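Local coordinates for protein recombinant Amphinase-2 (PDB 2P6Z) that cleaves RNA endonucleolytically as a cytotoxic, secreted ribonuclease of the pancreatic family, acting on polymeric RNA and on dinucleotides such as CpA and UpA, at residues T72-L77 with N92-I97. Residues are numbered along the deposited sequence; the frame is centred on the assembly and turned at random.
Sequences TQQFTL and NTTNFI. With NA (sodium ion), chain C.
Phe75 and Asn95 bond to each other twice through their backbones, as do Leu77 and Thr93, which makes both antiparallel hydrogen-bonded pairs. Phe75 N reaches Asn95 O at 2.8 Å, nearly straight at hydrogen (171°). Leu77 N meets Thr93 O at 2.7 Å, and Asn95 N and Thr93 N return bonds to Phe75 O and Leu77 O. Phe75 O also receives the CA-H of Thr94, the CA lying 3.1 Å from that oxygen. Between these pairs, Thr76 faces Thr94 as a non-hydrogen-bonded pair; its own backbone bonds to His50 on strand 45-50. This is the open end of the hairpin formed by strands 75-84 and 87-102, part of the curved sheet of the ribonuclease A fold. A sodium ion links Gln74 to Thr94: Thr94 O binds it at 2.5 Å, Thr94 OG1 and Gln74 OE1 are more distant, and two waters add further ligands. Gln74 runs extended beyond CG, carrying OE1 to the metal while CG sits 3.7 Å from the centroid of the Phe96 ring, 7° off its normal, a CH-pi contact. Thr72 O comes to the edge of that ring, 3.4 Å from Phe96 CE2, and Lys114 adds a cation-pi contact. An alanine at Phe96 would probably leave the Gln74 chain freer to turn away from sodium and deprive Lys114 of its aromatic partner. On the side bearing Phe75 and Leu77, Ile97 CG2 packs 3.8 Å from Leu77 CD2, next to Ile49.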
# COMPACT_ATOMS: atom_id res chain seq x y z
N THR A 72 9.06 -4.98 10.26
CA THR A 72 10.13 -5.86 10.71
C THR A 72 10.27 -7.08 9.79
O THR A 72 11.33 -7.72 9.74
CB THR A 72 9.96 -6.29 12.19
OG1 THR A 72 8.69 -6.93 12.37
CG2 THR A 72 10.02 -5.08 13.10
N GLN A 73 9.19 -7.37 9.06
CA GLN A 73 9.23 -8.44 8.08
C GLN A 73 9.02 -7.90 6.68
O GLN A 73 8.56 -6.77 6.50
CB GLN A 73 8.23 -9.55 8.43
CG GLN A 73 8.72 -10.43 9.58
CD GLN A 73 7.72 -11.48 10.00
OE1 GLN A 73 7.42 -11.61 11.19
NE2 GLN A 73 7.21 -12.25 9.05
N GLN A 74 9.39 -8.70 5.68
CA GLN A 74 9.18 -8.30 4.30
C GLN A 74 7.77 -8.69 3.85
O GLN A 74 7.17 -9.63 4.38
CB GLN A 74 10.22 -8.93 3.38
CG GLN A 74 11.64 -8.48 3.68
CD GLN A 74 12.64 -9.05 2.71
OE1 GLN A 74 12.51 -8.89 1.49
NE2 GLN A 74 13.64 -9.73 3.24
N PHE A 75 7.26 -7.95 2.88
CA PHE A 75 5.93 -8.21 2.34
C PHE A 75 6.08 -8.45 0.85
O PHE A 75 7.02 -7.96 0.24
CB PHE A 75 5.00 -7.01 2.57
CG PHE A 75 4.52 -6.87 3.99
CD1 PHE A 75 5.19 -6.03 4.88
CD2 PHE A 75 3.40 -7.56 4.43
CE1 PHE A 75 4.76 -5.91 6.20
CE2 PHE A 75 2.96 -7.44 5.74
CZ PHE A 75 3.64 -6.61 6.63
N THR A 76 5.16 -9.23 0.28
CA THR A 76 5.04 -9.33 -1.16
C THR A 76 4.35 -8.06 -1.68
O THR A 76 3.26 -7.69 -1.20
CB THR A 76 4.23 -10.57 -1.59
OG1 THR A 76 4.88 -11.76 -1.10
CG2 THR A 76 4.17 -10.64 -3.09
N LEU A 77 4.99 -7.41 -2.65
CA LEU A 77 4.54 -6.12 -3.18
C LEU A 77 4.37 -6.14 -4.69
O LEU A 77 5.27 -6.58 -5.41
CB LEU A 77 5.55 -5.02 -2.82
CG LEU A 77 6.01 -4.83 -1.37
CD1 LEU A 77 7.12 -3.79 -1.31
CD2 LEU A 77 4.83 -4.44 -0.46
N ASN A 92 6.44 -7.66 -9.36
CA ASN A 92 6.33 -7.95 -7.95
C ASN A 92 7.67 -8.28 -7.33
O ASN A 92 8.60 -8.75 -8.01
CB ASN A 92 5.30 -9.05 -7.67
CG ASN A 92 5.71 -10.38 -8.23
OD1 ASN A 92 6.24 -11.22 -7.51
ND2 ASN A 92 5.46 -10.60 -9.52
N THR A 93 7.76 -7.99 -6.04
CA THR A 93 8.96 -8.27 -5.29
C THR A 93 8.59 -8.40 -3.82
O THR A 93 7.42 -8.21 -3.43
CB THR A 93 10.06 -7.17 -5.53
OG1 THR A 93 11.35 -7.68 -5.15
CG2 THR A 93 9.75 -5.88 -4.79
N THR A 94 9.57 -8.76 -3.02
CA THR A 94 9.38 -8.71 -1.58
C THR A 94 10.35 -7.68 -1.06
O THR A 94 11.48 -7.55 -1.57
CB THR A 94 9.60 -10.07 -0.92
OG1 THR A 94 10.90 -10.56 -1.28
CG2 THR A 94 8.55 -11.06 -1.41
N ASN A 95 9.89 -6.94 -0.06
CA ASN A 95 10.71 -5.95 0.62
C ASN A 95 10.01 -5.52 1.90
O ASN A 95 8.81 -5.77 2.08
CB ASN A 95 11.00 -4.74 -0.28
CG ASN A 95 12.28 -4.00 0.11
OD1 ASN A 95 12.87 -4.27 1.16
ND2 ASN A 95 12.71 -3.08 -0.73
N PHE A 96 10.78 -4.89 2.78
CA PHE A 96 10.23 -4.18 3.90
C PHE A 96 9.48 -2.98 3.33
O PHE A 96 9.65 -2.61 2.15
CB PHE A 96 11.35 -3.70 4.84
CG PHE A 96 12.25 -4.81 5.32
CD1 PHE A 96 13.49 -5.02 4.72
CD2 PHE A 96 11.86 -5.64 6.37
CE1 PHE A 96 14.34 -6.05 5.16
CE2 PHE A 96 12.70 -6.67 6.82
CZ PHE A 96 13.93 -6.87 6.21
N ILE A 97 8.62 -2.40 4.15
CA ILE A 97 7.96 -1.14 3.78
C ILE A 97 8.14 -0.12 4.89
O ILE A 97 8.37 -0.47 6.05
CB ILE A 97 6.47 -1.32 3.45
CG1 ILE A 97 5.70 -1.94 4.63
CG2 ILE A 97 6.30 -2.11 2.14
CD1 ILE A 97 4.16 -2.05 4.39
NA NA C . 13.45 -9.04 -1.22
O HOH W 1 13.99 -11.24 -0.49
O HOH W 2 14.65 -7.04 -1.57